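E2A dna-binding protein (Human adenovirus 5, PDB 2WB0) binds single-stranded DNA and, by forming multimers, unwinds the template without ATP during the elongation phase of adenovirus strand-displacement replication. Local coordinates at residues H23-N26 / D27-A30; F61-N64 / K65-V68; S312-S315 / E316-E320. All coordinates share one frame; numbering follows the deposited sequence.

Interaction 1 of 3, residues H23-N26 / D27-A30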
loop_
_atom_site.group_PDB
_atom_site.type_symbol
_atom_site.label_atom_id
_atom_site.label_comp_id
_atom_site.label_asym_id
_atom_site.label_seq_id
_atom_site.Cartn_x
_atom_site.Cartn_y
_atom_site.Cartn_z
ATOM N N HIS A 23 9.075 -21.129 16.734
ATOM C CA HIS A 23 8.007 -21.874 17.416
ATOM C C HIS A 23 6.652 -21.624 16.792
ATOM O O HIS A 23 5.676 -21.345 17.500
ATOM C CB HIS A 23 8.001 -21.532 18.924
ATOM C CG HIS A 23 9.371 -21.564 19.522
ATOM N ND1 HIS A 23 10.061 -22.749 19.727
ATOM C CD2 HIS A 23 10.217 -20.561 19.883
ATOM C CE1 HIS A 23 11.258 -22.474 20.220
ATOM N NE2 HIS A 23 11.383 -21.156 20.315
ATOM N N VAL A 24 6.582 -21.678 15.455
ATOM C CA VAL A 24 5.268 -21.487 14.853
ATOM C C VAL A 24 4.387 -22.713 15.097
ATOM O O VAL A 24 4.891 -23.849 15.133
ATOM C CB VAL A 24 5.266 -20.861 13.390
ATOM C CG1 VAL A 24 6.634 -20.443 12.923
ATOM C CG2 VAL A 24 4.455 -21.675 12.349
ATOM N N ASP A 25 3.088 -22.451 15.278
ATOM C CA ASP A 25 2.052 -23.460 15.490
ATOM C C ASP A 25 2.230 -24.769 14.685
ATOM O O ASP A 25 2.608 -24.737 13.511
ATOM C CB ASP A 25 0.723 -22.837 15.102
ATOM C CG ASP A 25 -0.355 -23.853 14.987
ATOM O OD1 ASP A 25 -0.820 -24.301 16.046
ATOM O OD2 ASP A 25 -0.702 -24.254 13.847
ATOM N N ASN A 26 1.929 -25.918 15.280
ATOM C CA ASN A 26 2.389 -27.151 14.634
ATOM C C ASN A 26 1.631 -27.459 13.336
ATOM O O ASN A 26 2.214 -27.986 12.384
ATOM C CB ASN A 26 2.314 -28.355 15.567
ATOM C CG ASN A 26 3.353 -28.322 16.664
ATOM O OD1 ASN A 26 3.023 -28.608 17.800
ATOM N ND2 ASN A 26 4.609 -27.985 16.336
ATOM N N ASP A 27 0.345 -27.153 13.325
ATOM C CA ASP A 27 -0.442 -27.360 12.133
ATOM C C ASP A 27 0.026 -26.486 10.980
ATOM O O ASP A 27 0.182 -26.965 9.841
ATOM C CB ASP A 27 -1.919 -27.184 12.438
ATOM C CG ASP A 27 -2.463 -28.334 13.326
ATOM O OD1 ASP A 27 -1.729 -29.346 13.536
ATOM O OD2 ASP A 27 -3.614 -28.205 13.805
ATOM N N LEU A 28 0.283 -25.212 11.282
ATOM C CA LEU A 28 0.789 -24.288 10.254
ATOM C C LEU A 28 2.098 -24.858 9.720
ATOM O O LEU A 28 2.326 -24.847 8.533
ATOM C CB LEU A 28 0.978 -22.873 10.804
ATOM C CG LEU A 28 -0.275 -21.987 11.072
ATOM C CD1 LEU A 28 0.278 -20.631 11.547
ATOM C CD2 LEU A 28 -1.152 -21.807 9.828
ATOM N N LYS A 29 2.934 -25.414 10.600
ATOM C CA LYS A 29 4.211 -25.982 10.150
ATOM C C LYS A 29 3.992 -27.207 9.264
ATOM O O LYS A 29 4.637 -27.346 8.245
ATOM C CB LYS A 29 5.096 -26.406 11.318
ATOM C CG LYS A 29 5.802 -25.267 12.004
ATOM C CD LYS A 29 7.117 -25.753 12.676
ATOM C CE LYS A 29 6.808 -26.726 13.847
ATOM N NZ LYS A 29 8.035 -26.940 14.649
ATOM N N ALA A 30 3.096 -28.083 9.708
ATOM C CA ALA A 30 2.856 -29.396 9.074
ATOM C C ALA A 30 2.354 -29.159 7.660
ATOM O O ALA A 30 2.757 -29.843 6.701
ATOM C CB ALA A 30 1.765 -30.157 9.862
#

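Interaction 2 of 3, residues F61-N64 / K65-V68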
loop_
_atom_site.group_PDB
_atom_site.type_symbol
_atom_site.label_atom_id
_atom_site.label_comp_id
_atom_site.label_asym_id
_atom_site.label_seq_id
_atom_site.Cartn_x
_atom_site.Cartn_y
_atom_site.Cartn_z
ATOM N N PHE A 61 -1.612 4.689 11.922
ATOM C CA PHE A 61 -2.637 4.390 10.890
ATOM C C PHE A 61 -2.347 3.065 10.168
ATOM O O PHE A 61 -2.551 2.959 8.898
ATOM C CB PHE A 61 -2.710 5.439 9.787
ATOM C CG PHE A 61 -2.817 6.861 10.279
ATOM C CD1 PHE A 61 -3.720 7.225 11.310
ATOM C CD2 PHE A 61 -1.990 7.819 9.743
ATOM C CE1 PHE A 61 -3.731 8.609 11.794
ATOM C CE2 PHE A 61 -2.032 9.121 10.167
ATOM C CZ PHE A 61 -2.920 9.526 11.165
ATOM N N THR A 62 -1.900 2.073 10.906
ATOM C CA THR A 62 -1.647 0.771 10.315
ATOM C C THR A 62 -2.257 -0.213 11.292
ATOM O O THR A 62 -2.089 -0.035 12.494
ATOM C CB THR A 62 -0.139 0.541 10.272
ATOM O OG1 THR A 62 0.424 1.472 9.390
ATOM C CG2 THR A 62 0.192 -0.894 9.840
ATOM N N SER A 63 -2.964 -1.226 10.801
ATOM C CA SER A 63 -3.466 -2.243 11.740
ATOM C C SER A 63 -2.403 -3.275 11.993
ATOM O O SER A 63 -1.547 -3.538 11.106
ATOM C CB SER A 63 -4.711 -2.914 11.231
ATOM O OG SER A 63 -4.388 -3.922 10.349
ATOM N N ASN A 64 -2.391 -3.824 13.199
ATOM C CA ASN A 64 -1.362 -4.847 13.556
ATOM C C ASN A 64 -1.351 -6.013 12.583
ATOM O O ASN A 64 -0.301 -6.483 12.165
ATOM C CB ASN A 64 -1.592 -5.438 14.977
ATOM C CG ASN A 64 -1.419 -4.379 16.119
ATOM O OD1 ASN A 64 -0.661 -3.439 15.991
ATOM N ND2 ASN A 64 -2.155 -4.576 17.258
ATOM N N LYS A 65 -2.535 -6.449 12.196
ATOM C CA LYS A 65 -2.705 -7.569 11.286
ATOM C C LYS A 65 -2.103 -7.247 9.945
ATOM O O LYS A 65 -1.385 -8.091 9.363
ATOM C CB LYS A 65 -4.204 -7.870 11.106
ATOM C CG LYS A 65 -4.477 -8.942 10.053
ATOM C CD LYS A 65 -6.016 -9.020 9.837
ATOM C CE LYS A 65 -6.407 -9.461 8.434
ATOM N NZ LYS A 65 -7.923 -9.409 8.241
ATOM N N THR A 66 -2.368 -6.028 9.443
ATOM C CA THR A 66 -1.864 -5.685 8.129
ATOM C C THR A 66 -0.346 -5.569 8.196
ATOM O O THR A 66 0.304 -5.979 7.271
ATOM C CB THR A 66 -2.424 -4.371 7.569
ATOM O OG1 THR A 66 -3.867 -4.431 7.571
ATOM C CG2 THR A 66 -1.945 -4.199 6.093
ATOM N N PHE A 67 0.206 -4.992 9.262
ATOM C CA PHE A 67 1.667 -4.883 9.343
ATOM C C PHE A 67 2.344 -6.310 9.262
ATOM O O PHE A 67 3.298 -6.571 8.466
ATOM C CB PHE A 67 2.080 -4.147 10.639
ATOM C CG PHE A 67 3.543 -3.927 10.740
ATOM C CD1 PHE A 67 4.141 -2.955 9.956
ATOM C CD2 PHE A 67 4.329 -4.731 11.574
ATOM C CE1 PHE A 67 5.532 -2.716 9.981
ATOM C CE2 PHE A 67 5.681 -4.490 11.655
ATOM C CZ PHE A 67 6.302 -3.496 10.792
ATOM N N VAL A 68 1.841 -7.223 10.070
ATOM C CA VAL A 68 2.383 -8.592 10.110
ATOM C C VAL A 68 2.196 -9.352 8.792
ATOM O O VAL A 68 3.081 -10.136 8.340
ATOM C CB VAL A 68 1.732 -9.348 11.313
ATOM C CG1 VAL A 68 2.001 -10.818 11.229
ATOM C CG2 VAL A 68 2.249 -8.748 12.604
#

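Interaction 3 of 3, residues S312-S315 / E316-E320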
loop_
_atom_site.group_PDB
_atom_site.type_symbol
_atom_site.label_atom_id
_atom_site.label_comp_id
_atom_site.label_asym_id
_atom_site.label_seq_id
_atom_site.Cartn_x
_atom_site.Cartn_y
_atom_site.Cartn_z
ATOM N N SER A 312 16.053 -7.143 8.509
ATOM C CA SER A 312 16.693 -7.416 9.792
ATOM C C SER A 312 16.522 -8.848 10.277
ATOM O O SER A 312 17.489 -9.487 10.672
ATOM C CB SER A 312 16.253 -6.436 10.895
ATOM O OG SER A 312 16.791 -5.170 10.584
ATOM N N LEU A 313 15.296 -9.338 10.253
ATOM C CA LEU A 313 14.959 -10.712 10.647
ATOM C C LEU A 313 15.737 -11.692 9.815
ATOM O O LEU A 313 16.259 -12.708 10.367
ATOM C CB LEU A 313 13.435 -10.968 10.468
ATOM C CG LEU A 313 12.790 -12.359 10.551
ATOM C CD1 LEU A 313 13.330 -13.218 11.686
ATOM C CD2 LEU A 313 11.188 -12.164 10.725
ATOM N N TRP A 314 15.792 -11.420 8.500
ATOM C CA TRP A 314 16.486 -12.269 7.558
ATOM C C TRP A 314 18.000 -12.354 7.972
ATOM O O TRP A 314 18.585 -13.455 8.053
ATOM C CB TRP A 314 16.358 -11.734 6.130
ATOM C CG TRP A 314 16.982 -12.681 5.160
ATOM C CD1 TRP A 314 18.276 -12.648 4.658
ATOM C CD2 TRP A 314 16.362 -13.834 4.605
ATOM N NE1 TRP A 314 18.494 -13.754 3.830
ATOM C CE2 TRP A 314 17.334 -14.493 3.783
ATOM C CE3 TRP A 314 15.081 -14.392 4.727
ATOM C CZ2 TRP A 314 17.037 -15.649 3.058
ATOM C CZ3 TRP A 314 14.796 -15.563 4.016
ATOM C CH2 TRP A 314 15.766 -16.169 3.184
ATOM N N SER A 315 18.581 -11.188 8.291
ATOM C CA SER A 315 20.015 -11.049 8.631
ATOM C C SER A 315 20.357 -11.798 9.908
ATOM O O SER A 315 21.523 -12.177 10.114
ATOM C CB SER A 315 20.419 -9.568 8.801
ATOM O OG SER A 315 19.985 -9.071 10.084
ATOM N N GLU A 316 19.368 -12.002 10.784
ATOM C CA GLU A 316 19.584 -12.760 11.989
ATOM C C GLU A 316 19.501 -14.258 11.700
ATOM O O GLU A 316 19.743 -15.061 12.592
ATOM C CB GLU A 316 18.594 -12.385 13.110
ATOM C CG GLU A 316 18.724 -10.906 13.558
ATOM C CD GLU A 316 17.662 -10.440 14.531
ATOM O OE1 GLU A 316 16.845 -11.244 15.027
ATOM O OE2 GLU A 316 17.666 -9.221 14.821
ATOM N N ASN A 317 19.203 -14.628 10.457
ATOM C CA ASN A 317 19.030 -16.063 10.146
ATOM C C ASN A 317 19.826 -16.592 8.995
ATOM O O ASN A 317 20.021 -17.800 8.900
ATOM C CB ASN A 317 17.562 -16.371 9.941
ATOM C CG ASN A 317 16.796 -16.243 11.188
ATOM O OD1 ASN A 317 16.208 -15.202 11.488
ATOM N ND2 ASN A 317 16.788 -17.276 11.946
ATOM N N PHE A 318 20.270 -15.689 8.131
ATOM C CA PHE A 318 21.001 -15.999 6.925
ATOM C C PHE A 318 22.122 -15.027 6.855
ATOM O O PHE A 318 22.037 -13.931 7.431
ATOM C CB PHE A 318 20.107 -15.927 5.665
ATOM C CG PHE A 318 18.966 -16.880 5.715
ATOM C CD1 PHE A 318 17.765 -16.517 6.340
ATOM C CD2 PHE A 318 19.098 -18.182 5.224
ATOM C CE1 PHE A 318 16.690 -17.421 6.478
ATOM C CE2 PHE A 318 18.035 -19.082 5.354
ATOM C CZ PHE A 318 16.812 -18.691 5.967
ATOM N N THR A 319 23.203 -15.387 6.163
ATOM C CA THR A 319 24.329 -14.450 6.162
ATOM C C THR A 319 24.383 -13.494 4.951
ATOM O O THR A 319 25.063 -12.479 5.032
ATOM C CB THR A 319 25.695 -15.166 6.457
ATOM O OG1 THR A 319 26.129 -15.818 5.272
ATOM C CG2 THR A 319 25.532 -16.229 7.621
ATOM N N GLU A 320 23.676 -13.793 3.851
ATOM C CA GLU A 320 23.431 -12.800 2.782
ATOM C C GLU A 320 21.925 -12.604 2.599
ATOM O O GLU A 320 21.134 -13.512 2.903
ATOM C CB GLU A 320 23.962 -13.215 1.416
ATOM C CG GLU A 320 25.289 -12.645 1.098
ATOM C CD GLU A 320 26.316 -13.706 1.270
ATOM O OE1 GLU A 320 27.164 -13.587 2.184
ATOM O OE2 GLU A 320 26.235 -14.700 0.511
#

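Interaction 1 of 3, residues H23-N26 / D27-A30
The carboxylate of Asp25 reaches forward over the first turn of helix 26-31 and takes the amide of Leu28 on its anti side, 27° out of the carboxylate plane. The bond from Leu28 N to Asp25 OD2 is 2.9 Å long and nearly straight at the hydrogen, 163°. With CG trans to the backbone N (chi1 167°), the acid lies beside its own carbonyl and faces the amides of the opening turn; OD2 is also 3.1 Å from Asp27 N. This is the N-cap of a helix, where a side chain accepts from an amide of the first turn, which has no carbonyl of an earlier helical turn to bond. Backbone bonding takes over at once, from Lys29 N to Asp25 O (3.0 Å) and from Ala30 N to Asn26 O (2.8 Å). Because the carboxylate sits at the positive end of the helix, its charged form is probably stabilised there. Immediately upstream, His23 has a positive phi and is the C-prime residue of the Schellman motif that ends helix 7-21, making this a tight helix-to-helix corner. Val24, buried in the corner against helix 40-53, places CG2 4.0 Å from Leu28 CB, the two side chains crossing at about a right angle. Lys29 runs alongside Asn26, both pointing the same way, its CE 3.6 Å from Asn26 ND2. The chain bends at chi3 and its ammonium forms a salt bridge with Asp20 of helix 7-21.

Interaction 2 of 3, residues F61-N64 / K65-V68
Helix 64-83 opens with two backbone bonds, Phe67 N to Ser63 O at 2.9 Å and Val68 N to Asn64 O at 3.1 Å, the second almost straight at 171°. Ser63, the residue just before the helix, lays its hydroxyl across the first turn, where OG meets Thr66 OG1 at 2.9 Å in a hydrogen bond that either hydroxyl could donate. The serine OG stands between its own N and carbonyl carbon (chi1 82°), which also leaves it 3.1 Å from Thr66 N. Thr66 OG1 is further gripped by the amide of Lys297, so this buried hydroxyl links the helix start to strand 297-299. The methyl CG2 of Thr62 packs 3.8 Å from Phe67 CB, approaching the aromatic ring obliquely, while Thr62 OG1 bonds to Asp302. Lys65 leaves the turn with an extended chain and forms salt bridges with Glu224 and Asp295; its side chain comes within about 9 Å of a bound zinc ion. The arrangement is that of a helix N-terminus with serine at the N-cap, here joining the all-alpha region to the neighbourhood of the second zinc site.

Interaction 3 of 3, residues S312-S315 / E316-E320
Stacking leads this contact: the indole of Trp314 and the ring of Phe318 form an offset stack, the centroids of the six-membered indole ring of Trp314 and of the Phe318 ring 3.9 Å apart and the planes inclined by only 16°. Phe318 CD1 lies over the middle of the indole, and Trp314 CZ2 in turn sits over the phenyl face, displaced toward its rim. Trp314 carries CG trans to its backbone N (chi1 -175°), which sends the indole along the helix end to the place where the chain folds back.

Hydrogen bonding fixes the same indole at its edge. Trp314 NE1 donates to Glu320 O at 2.8 Å, and this oxygen lies in the ring plane, so stack and bond together should restrain the indole's rotation. Two carbonyls each take two donors as the helix ends. Trp314 O accepts from Asn317 N at 2.7 Å, with that donor well above the carbonyl plane, and from Phe318 N at 2.8 Å. Ser312 O likewise serves the hydroxyl OG of Ser315 at 2.6 Å and Glu316 N at 3.1 Å. Separately, Glu316 N makes a weak bond to Leu313 O. This is the C-terminal end of helix 300-315: the chain leaves the helix after Ser315 and returns so that Glu320 O meets the indole.

Glu316 sends its carboxylate to Trp49 NE1 on helix 40-53, against which Leu313 also packs. Phe318 rests on Ala14 and Leu18 of helix 7-21, and Trp314 on Leu75 and Leu79 of helix 64-83, so that the end of helix 300-315, which follows strand 297-299, is set among three helices of the N-terminal region.

How the interactions relate
All three contacts are local and lie at helix ends. Interactions 1 and 2 are starts, with a side-chain acceptor in one and a pair of hydroxyls in the other; interaction 3 is a finish, ruled by aromatic stacking. Interaction 1 is a surface corner, largely polar and charged, its centre about 28 Å from the centre of the chain, whereas interactions 2 and 3 are partly buried. Interaction 2, nearest the centre, looks toward a zinc site; the other two lie away from the annotated sites. None touches another, yet helix 40-53 receives side chains from all three, helix 7-21 from interactions 1 and 3, and helix 64-83, which interaction 2 opens, receives Trp314 of interaction 3.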